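Local coordinates for transcription antitermination protein NusB (Thermotoga maritima, PDB 1TZV) that probably takes part in transcription antitermination of ribosomal RNA operons, binding the boxA antiterminator sequence, and exists mainly as a monomer in equilibrium with a homodimer, at residues 7-12 with 85-90; 29-34 with 45-50. All coordinates share one frame; numbering follows the deposited sequence.

Contact 1 (7-12 with 85-90)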
ATOM      1  N   ARG A   7      -7.231  -7.526  -6.379  1.00 19.34           N
ATOM      2  CA  ARG A   7      -6.396  -8.704  -6.180  1.00 17.63           C
ATOM      3  C   ARG A   7      -4.928  -8.388  -6.482  1.00 18.29           C
ATOM      4  O   ARG A   7      -4.031  -8.874  -5.791  1.00 17.24           O
ATOM      5  CB  ARG A   7      -6.907  -9.886  -7.033  1.00 20.53           C
ATOM      6  CG  ARG A   7      -6.241 -11.217  -6.693  1.00 23.80           C
ATOM      7  CD  ARG A   7      -7.055 -12.456  -7.116  1.00 25.06           C
ATOM      8  NE  ARG A   7      -6.382 -13.674  -6.666  1.00 30.59           N
ATOM      9  CZ  ARG A   7      -5.574 -14.418  -7.417  1.00 24.09           C
ATOM     10  NH1 ARG A   7      -4.993 -15.495  -6.901  1.00 26.37           N
ATOM     11  NH2 ARG A   7      -5.369 -14.106  -8.688  1.00 27.17           N
ATOM     12  N   MET A   8      -4.694  -7.584  -7.508  1.00 17.27           N
ATOM     13  CA  MET A   8      -3.338  -7.167  -7.855  1.00 16.60           C
ATOM     14  C   MET A   8      -2.762  -6.440  -6.629  1.00 17.06           C
ATOM     15  O   MET A   8      -1.659  -6.759  -6.177  1.00 16.69           O
ATOM     16  CB  MET A   8      -3.391  -6.217  -9.064  1.00 16.45           C
ATOM     17  CG  MET A   8      -2.060  -5.599  -9.513  1.00 18.51           C
ATOM     18  SD  MET A   8      -1.389  -4.274  -8.483  1.00 18.03           S
ATOM     19  CE  MET A   8      -2.583  -2.954  -8.807  1.00 20.09           C
ATOM     20  N   ARG A   9      -3.514  -5.481  -6.082  1.00 15.83           N
ATOM     21  CA  ARG A   9      -3.038  -4.717  -4.939  1.00 15.46           C
ATOM     22  C   ARG A   9      -2.829  -5.584  -3.711  1.00 15.60           C
ATOM     23  O   ARG A   9      -1.890  -5.343  -2.938  1.00 15.70           O
ATOM     24  CB  ARG A   9      -3.992  -3.569  -4.598  1.00 14.30           C
ATOM     25  CG  ARG A   9      -3.388  -2.583  -3.619  1.00 17.94           C
ATOM     26  CD  ARG A   9      -4.387  -1.564  -3.130  1.00 17.75           C
ATOM     27  NE  ARG A   9      -4.830  -0.617  -4.148  1.00 18.59           N
ATOM     28  CZ  ARG A   9      -6.017  -0.658  -4.735  1.00 19.93           C
ATOM     29  NH1 ARG A   9      -6.891  -1.611  -4.439  1.00 19.41           N
ATOM     30  NH2 ARG A   9      -6.360   0.306  -5.569  1.00 20.18           N
ATOM     31  N   LEU A  10      -3.688  -6.582  -3.517  0.50 14.86           N
ATOM     32  CA  LEU A  10      -3.528  -7.470  -2.370  0.50 16.13           C
ATOM     33  C   LEU A  10      -2.238  -8.275  -2.482  0.50 16.97           C
ATOM     34  O   LEU A  10      -1.623  -8.599  -1.472  0.50 17.18           O
ATOM     35  CB  LEU A  10      -4.716  -8.428  -2.230  0.50 19.26           C
ATOM     36  CG  LEU A  10      -5.906  -7.975  -1.379  0.50 16.80           C
ATOM     37  CD1 LEU A  10      -6.988  -9.039  -1.498  0.50 20.81           C
ATOM     38  CD2 LEU A  10      -5.494  -7.749   0.090  0.50 16.31           C
ATOM     39  N   ALA A  11      -1.820  -8.610  -3.701  1.00 14.87           N
ATOM     40  CA  ALA A  11      -0.568  -9.369  -3.864  1.00 15.73           C
ATOM     41  C   ALA A  11       0.605  -8.497  -3.397  1.00 13.66           C
ATOM     42  O   ALA A  11       1.554  -8.990  -2.776  1.00 14.57           O
ATOM     43  CB  ALA A  11      -0.370  -9.784  -5.334  1.00 16.91           C
ATOM     44  N   VAL A  12       0.548  -7.203  -3.722  1.00 14.22           N
ATOM     45  CA  VAL A  12       1.579  -6.260  -3.297  1.00 13.61           C
ATOM     46  C   VAL A  12       1.587  -6.220  -1.760  1.00 13.56           C
ATOM     47  O   VAL A  12       2.644  -6.316  -1.125  1.00 14.04           O
ATOM     48  CB  VAL A  12       1.301  -4.843  -3.881  1.00 13.98           C
ATOM     49  CG1 VAL A  12       2.282  -3.861  -3.314  1.00 14.40           C
ATOM     50  CG2 VAL A  12       1.405  -4.870  -5.402  1.00 15.49           C
ATOM     51  N   LEU A  85      -0.443   1.586   4.982  1.00 12.24           N
ATOM     52  CA  LEU A  85      -0.118   3.000   4.814  1.00 13.61           C
ATOM     53  C   LEU A  85       0.972   3.193   3.768  1.00 12.31           C
ATOM     54  O   LEU A  85       0.896   4.107   2.936  1.00 13.34           O
ATOM     55  CB  LEU A  85       0.276   3.627   6.158  1.00 14.01           C
ATOM     56  CG  LEU A  85      -0.898   3.791   7.135  1.00 13.70           C
ATOM     57  CD1 LEU A  85      -0.361   4.262   8.494  1.00 15.91           C
ATOM     58  CD2 LEU A  85      -1.929   4.801   6.602  1.00 15.13           C
ATOM     59  N   ARG A  86       1.990   2.343   3.761  1.00 13.26           N
ATOM     60  CA  ARG A  86       3.053   2.448   2.756  1.00 12.71           C
ATOM     61  C   ARG A  86       2.491   2.249   1.347  1.00 12.56           C
ATOM     62  O   ARG A  86       2.775   3.032   0.425  1.00 13.62           O
ATOM     63  CB  ARG A  86       4.147   1.396   2.989  1.00 14.19           C
ATOM     64  CG  ARG A  86       5.045   1.691   4.153  1.00 13.50           C
ATOM     65  CD  ARG A  86       5.817   0.448   4.517  1.00 15.69           C
ATOM     66  NE  ARG A  86       6.982   0.790   5.331  1.00 14.63           N
ATOM     67  CZ  ARG A  86       7.715  -0.102   5.995  1.00 15.15           C
ATOM     68  NH1 ARG A  86       8.782   0.298   6.675  1.00 15.42           N
ATOM     69  NH2 ARG A  86       7.345  -1.378   6.018  1.00 16.41           N
ATOM     70  N   LEU A  87       1.699   1.202   1.175  0.50 13.98           N
ATOM     71  CA  LEU A  87       1.103   0.869  -0.116  0.50 13.59           C
ATOM     72  C   LEU A  87       0.191   1.982  -0.638  0.50 13.26           C
ATOM     73  O   LEU A  87       0.279   2.399  -1.810  0.50 15.43           O
ATOM     74  CB  LEU A  87       0.327  -0.453   0.017  0.50 16.05           C
ATOM     75  CG  LEU A  87      -0.520  -0.959  -1.158  0.50 19.34           C
ATOM     76  CD1 LEU A  87       0.248  -0.873  -2.464  0.50 21.46           C
ATOM     77  CD2 LEU A  87      -0.928  -2.401  -0.877  0.50 27.73           C
ATOM     78  N   ALA A  88      -0.692   2.467   0.221  1.00 13.14           N
ATOM     79  CA  ALA A  88      -1.614   3.537  -0.155  1.00 13.00           C
ATOM     80  C   ALA A  88      -0.885   4.847  -0.445  1.00 12.76           C
ATOM     81  O   ALA A  88      -1.291   5.575  -1.369  1.00 14.83           O
ATOM     82  CB  ALA A  88      -2.661   3.762   0.958  1.00 13.01           C
ATOM     83  N   THR A  89       0.151   5.185   0.322  1.00 12.90           N
ATOM     84  CA  THR A  89       0.897   6.429   0.092  1.00 14.29           C
ATOM     85  C   THR A  89       1.612   6.327  -1.255  1.00 14.31           C
ATOM     86  O   THR A  89       1.598   7.283  -2.051  1.00 15.85           O
ATOM     87  CB  THR A  89       1.873   6.688   1.257  1.00 14.31           C
ATOM     88  OG1 THR A  89       1.101   6.866   2.449  1.00 14.64           O
ATOM     89  CG2 THR A  89       2.696   7.980   1.039  1.00 13.94           C
ATOM     90  N   TYR A  90       2.206   5.176  -1.548  1.00 14.26           N
ATOM     91  CA  TYR A  90       2.854   4.969  -2.826  1.00 15.14           C
ATOM     92  C   TYR A  90       1.831   5.174  -3.942  1.00 14.75           C
ATOM     93  O   TYR A  90       2.082   5.888  -4.920  1.00 16.82           O
ATOM     94  CB  TYR A  90       3.409   3.539  -2.921  1.00 14.28           C
ATOM     95  CG  TYR A  90       3.744   3.171  -4.351  1.00 14.49           C
ATOM     96  CD1 TYR A  90       4.901   3.679  -4.976  1.00 16.37           C
ATOM     97  CD2 TYR A  90       2.832   2.462  -5.133  1.00 14.18           C
ATOM     98  CE1 TYR A  90       5.114   3.496  -6.345  1.00 17.39           C
ATOM     99  CE2 TYR A  90       3.040   2.278  -6.507  1.00 17.68           C
ATOM    100  CZ  TYR A  90       4.179   2.805  -7.093  1.00 18.32           C
ATOM    101  OH  TYR A  90       4.359   2.686  -8.458  1.00 20.18           O
TER
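Between 7-12 and 85-90 no ring or guanidinium face meets a partner where Leu87 reaches Arg9 and Val12, and aliphatic carbons do the touching; the flat group at this junction comes from helix 41-56, whose Tyr50 lays its ring against Leu87 and its CB against Val12. Leu87 enters between Arg9 and Val12 with its methyls divided. CD2 rests against Arg9 CG at 3.7 Å and also lies 3.7 Å from the carbonyl oxygen Arg9 O, while CD1 meets Val12 CG1 at 3.7 Å. Leu87 points to the other helix because its chi1 of 174° sets CG opposite the backbone N. Leu87 was modelled in two conformers, and these distances describe one of them. The nearest CA atoms, Val12 CA and Leu87 CA, are 7.8 Å apart. With three touching residues and 141 Å² buried, the interface is small, and no hydrogen bond crosses it. In the all-helical NusB fold, which consists of two helical bundles, this joins helix 5-19 of the N-terminal bundle to helix 79-94 of the C-terminal one. The Arg9 chain runs extended to CD and then bends at chi3 (-68°), carrying its charged group past Leu87 to a salt bridge with Glu91, one turn further along helix 79-94. Within that helix Thr89 OG1 bonds Leu85 O at 2.8 Å, tilted from the carbonyl plane; Leu85 O also takes the helical bond from Thr89 N, on the other face.

Contact 2 (29-34 with 45-50); sequences QILEEI and EDARRY
Arg48 NE donates to Glu32 OE2 over 2.8 Å with an N-H...O angle of 164°, the shortest polar bond between the two segments. Beside it Arg48 NH1 reaches Glu32 OE1 at 2.9 Å, so the guanidinium offers its NE-NH1 side and each carboxylate oxygen accepts through its syn lone pair. OE2 sits in the guanidinium plane and OE1 is tilted somewhat from it, yet the two flat groups remain nearly coplanar. This two-point grip restricts rotation of both ends. Glu32 reaches it by folding at chi2 (-52°), whereas Arg48 arrives extended from CG to NE, and the two chains cross at about a right angle. Were Arg48 an alanine, the Glu32 carboxylate would probably lose its charged mate and be free to turn, and part of the Leu31 methyl that Arg48 CG now touches would be uncovered. That methyl, Leu31 CD2, lies beneath the salt bridge and packs on the Ala47 backbone as well as on its side chain, 3.5 Å from Ala47 O and 4.0 Å from Ala47 CB. Leu31 and Ala47 are buried, Glu32 and Arg48 partly exposed, which puts the ionic half of the contact outermost. The arrangement is an antiparallel helix pair: the segment axes come within 10.5 Å at 158°, with Leu31 and Arg48 nearest by CA. Helix 27-34 packs on helix 5-19 through Ile30 and Ile34, while helix 41-56 touches both helix 5-19 and, with Arg49 on Tyr90, helix 79-94.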
ATOM      1  N   GLN A  29      11.628 -10.801  -4.800  1.00 20.09           N
ATOM      2  CA  GLN A  29      11.577 -12.258  -4.864  1.00 22.93           C
ATOM      3  C   GLN A  29      10.356 -12.790  -4.140  1.00 21.62           C
ATOM      4  O   GLN A  29       9.714 -13.743  -4.581  1.00 21.71           O
ATOM      5  CB  GLN A  29      12.844 -12.875  -4.260  1.00 26.12           C
ATOM      6  CG  GLN A  29      13.972 -13.026  -5.265  1.00 39.92           C
ATOM      7  CD  GLN A  29      13.574 -13.897  -6.449  1.00 49.30           C
ATOM      8  OE1 GLN A  29      13.297 -15.089  -6.294  1.00 55.35           O
ATOM      9  NE2 GLN A  29      13.537 -13.302  -7.636  1.00 47.74           N
ATOM     10  N   ILE A  30      10.027 -12.170  -3.012  1.00 19.37           N
ATOM     11  CA  ILE A  30       8.847 -12.585  -2.271  1.00 18.39           C
ATOM     12  C   ILE A  30       7.603 -12.396  -3.149  1.00 16.64           C
ATOM     13  O   ILE A  30       6.745 -13.261  -3.188  1.00 18.40           O
ATOM     14  CB  ILE A  30       8.705 -11.788  -0.969  1.00 18.32           C
ATOM     15  CG1 ILE A  30       9.857 -12.172  -0.027  1.00 18.76           C
ATOM     16  CG2 ILE A  30       7.361 -12.079  -0.326  1.00 20.47           C
ATOM     17  CD1 ILE A  30       9.902 -11.373   1.261  1.00 20.22           C
ATOM     18  N   LEU A  31       7.517 -11.272  -3.862  1.00 16.00           N
ATOM     19  CA  LEU A  31       6.359 -11.056  -4.736  1.00 16.59           C
ATOM     20  C   LEU A  31       6.284 -12.147  -5.805  1.00 17.60           C
ATOM     21  O   LEU A  31       5.199 -12.629  -6.127  1.00 17.66           O
ATOM     22  CB  LEU A  31       6.409  -9.679  -5.412  1.00 17.32           C
ATOM     23  CG  LEU A  31       5.276  -9.439  -6.423  1.00 16.21           C
ATOM     24  CD1 LEU A  31       3.929  -9.398  -5.703  1.00 17.71           C
ATOM     25  CD2 LEU A  31       5.497  -8.153  -7.187  1.00 18.78           C
ATOM     26  N   GLU A  32       7.431 -12.544  -6.357  1.00 17.70           N
ATOM     27  CA  GLU A  32       7.420 -13.595  -7.384  1.00 19.59           C
ATOM     28  C   GLU A  32       6.869 -14.937  -6.890  1.00 21.67           C
ATOM     29  O   GLU A  32       6.341 -15.723  -7.684  1.00 24.90           O
ATOM     30  CB  GLU A  32       8.819 -13.791  -7.980  1.00 24.63           C
ATOM     31  CG  GLU A  32       9.301 -12.602  -8.818  1.00 24.00           C
ATOM     32  CD  GLU A  32       8.312 -12.179  -9.894  1.00 23.34           C
ATOM     33  OE1 GLU A  32       7.848 -13.032 -10.683  1.00 26.12           O
ATOM     34  OE2 GLU A  32       7.993 -10.979  -9.962  1.00 22.85           O
ATOM     35  N   GLU A  33       6.981 -15.218  -5.595  1.00 20.69           N
ATOM     36  CA  GLU A  33       6.443 -16.470  -5.049  1.00 23.61           C
ATOM     37  C   GLU A  33       4.914 -16.386  -5.007  1.00 25.79           C
ATOM     38  O   GLU A  33       4.211 -17.384  -5.180  1.00 26.04           O
ATOM     39  CB  GLU A  33       6.942 -16.721  -3.626  1.00 22.36           C
ATOM     40  CG  GLU A  33       8.450 -16.851  -3.462  1.00 34.26           C
ATOM     41  CD  GLU A  33       8.842 -17.127  -2.019  1.00 29.84           C
ATOM     42  OE1 GLU A  33       7.988 -16.938  -1.125  1.00 34.33           O
ATOM     43  OE2 GLU A  33      10.001 -17.522  -1.780  1.00 39.79           O
ATOM     44  N   ILE A  34       4.408 -15.178  -4.774  1.00 22.18           N
ATOM     45  CA  ILE A  34       2.969 -14.926  -4.679  1.00 19.03           C
ATOM     46  C   ILE A  34       2.312 -14.907  -6.054  1.00 24.00           C
ATOM     47  O   ILE A  34       1.229 -15.474  -6.248  1.00 26.20           O
ATOM     48  CB  ILE A  34       2.724 -13.573  -3.952  1.00 18.57           C
ATOM     49  CG1 ILE A  34       3.132 -13.720  -2.484  1.00 19.16           C
ATOM     50  CG2 ILE A  34       1.269 -13.144  -4.061  1.00 20.57           C
ATOM     51  CD1 ILE A  34       3.401 -12.401  -1.797  1.00 17.38           C
ATOM     52  N   GLU A  45       2.576  -7.247 -14.077  1.00 20.59           N
ATOM     53  CA  GLU A  45       3.314  -6.037 -14.413  1.00 22.19           C
ATOM     54  C   GLU A  45       3.054  -4.961 -13.356  1.00 17.82           C
ATOM     55  O   GLU A  45       3.979  -4.327 -12.851  1.00 18.81           O
ATOM     56  CB  GLU A  45       2.859  -5.522 -15.785  1.00 21.79           C
ATOM     57  CG  GLU A  45       3.525  -4.256 -16.268  1.00 35.17           C
ATOM     58  CD  GLU A  45       2.851  -3.698 -17.513  1.00 41.72           C
ATOM     59  OE1 GLU A  45       2.296  -4.503 -18.298  1.00 47.25           O
ATOM     60  OE2 GLU A  45       2.886  -2.463 -17.709  1.00 43.36           O
ATOM     61  N   ASP A  46       1.779  -4.747 -13.044  1.00 18.71           N
ATOM     62  CA  ASP A  46       1.416  -3.732 -12.065  1.00 18.52           C
ATOM     63  C   ASP A  46       1.984  -4.034 -10.676  1.00 15.38           C
ATOM     64  O   ASP A  46       2.589  -3.161 -10.064  1.00 16.75           O
ATOM     65  CB  ASP A  46      -0.106  -3.595 -11.984  1.00 19.36           C
ATOM     66  CG  ASP A  46      -0.718  -3.068 -13.269  1.00 27.15           C
ATOM     67  OD1 ASP A  46       0.004  -2.428 -14.059  1.00 24.46           O
ATOM     68  OD2 ASP A  46      -1.935  -3.278 -13.468  1.00 27.09           O
ATOM     69  N   ALA A  47       1.805  -5.259 -10.198  1.00 17.16           N
ATOM     70  CA  ALA A  47       2.314  -5.618  -8.870  1.00 16.27           C
ATOM     71  C   ALA A  47       3.817  -5.413  -8.783  1.00 16.02           C
ATOM     72  O   ALA A  47       4.321  -4.877  -7.800  1.00 16.82           O
ATOM     73  CB  ALA A  47       1.952  -7.037  -8.540  1.00 17.85           C
ATOM     74  N   ARG A  48       4.539  -5.804  -9.838  1.00 16.18           N
ATOM     75  CA  ARG A  48       5.990  -5.621  -9.864  1.00 16.68           C
ATOM     76  C   ARG A  48       6.377  -4.127  -9.817  1.00 16.54           C
ATOM     77  O   ARG A  48       7.325  -3.745  -9.116  1.00 17.85           O
ATOM     78  CB  ARG A  48       6.592  -6.301 -11.116  1.00 18.35           C
ATOM     79  CG  ARG A  48       6.537  -7.807 -11.032  1.00 19.54           C
ATOM     80  CD  ARG A  48       6.854  -8.485 -12.375  1.00 20.09           C
ATOM     81  NE  ARG A  48       6.771  -9.930 -12.213  1.00 19.54           N
ATOM     82  CZ  ARG A  48       6.354 -10.774 -13.156  1.00 20.98           C
ATOM     83  NH1 ARG A  48       6.307 -12.072 -12.902  1.00 22.06           N
ATOM     84  NH2 ARG A  48       5.991 -10.310 -14.339  1.00 23.39           N
ATOM     85  N   ARG A  49       5.664  -3.286 -10.564  1.00 16.88           N
ATOM     86  CA  ARG A  49       5.948  -1.858 -10.570  1.00 16.85           C
ATOM     87  C   ARG A  49       5.710  -1.283  -9.155  1.00 16.72           C
ATOM     88  O   ARG A  49       6.511  -0.484  -8.642  1.00 18.08           O
ATOM     89  CB  ARG A  49       5.062  -1.127 -11.596  1.00 19.19           C
ATOM     90  CG  ARG A  49       5.332   0.360 -11.654  1.00 18.71           C
ATOM     91  CD  ARG A  49       4.435   1.108 -12.659  1.00 20.52           C
ATOM     92  NE  ARG A  49       3.025   1.092 -12.274  1.00 19.68           N
ATOM     93  CZ  ARG A  49       2.120   0.276 -12.802  1.00 20.17           C
ATOM     94  NH1 ARG A  49       0.864   0.319 -12.382  1.00 20.56           N
ATOM     95  NH2 ARG A  49       2.456  -0.569 -13.767  1.00 22.23           N
ATOM     96  N   TYR A  50       4.591  -1.675  -8.544  1.00 15.48           N
ATOM     97  CA  TYR A  50       4.277  -1.230  -7.178  1.00 14.42           C
ATOM     98  C   TYR A  50       5.388  -1.605  -6.187  1.00 13.66           C
ATOM     99  O   TYR A  50       5.886  -0.759  -5.438  1.00 15.00           O
ATOM    100  CB  TYR A  50       2.964  -1.868  -6.672  1.00 16.62           C
ATOM    101  CG  TYR A  50       1.676  -1.112  -6.966  1.00 14.28           C
ATOM    102  CD1 TYR A  50       1.262  -0.878  -8.285  1.00 17.30           C
ATOM    103  CD2 TYR A  50       0.846  -0.672  -5.925  1.00 15.70           C
ATOM    104  CE1 TYR A  50       0.047  -0.240  -8.552  1.00 18.37           C
ATOM    105  CE2 TYR A  50      -0.365  -0.027  -6.191  1.00 15.68           C
ATOM    106  CZ  TYR A  50      -0.759   0.175  -7.497  1.00 17.01           C
ATOM    107  OH  TYR A  50      -1.988   0.741  -7.739  1.00 19.07           O
TER

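In the fold
Contact 2 is nested along the chain inside the long loop closed by contact 1, since helices 27-34 and 41-56 both come between helix 5-19 and helix 79-94. The contact centres are 11 Å apart; the centre of contact 1 is about 3 Å, and that of contact 2 about 13 Å, from the centre of the chain, so one is central and the other peripheral. Ala47 links them: packed on Leu31 in contact 2, it also has its CA 3.7 Å from Val12 CG2 of contact 1, and Tyr50 reinforces the join. Helix 41-56 thus faces helix 27-34 on one side and the junction of helices 5-19 and 79-94 on another, tying the outer helix pair to the interior of the protein.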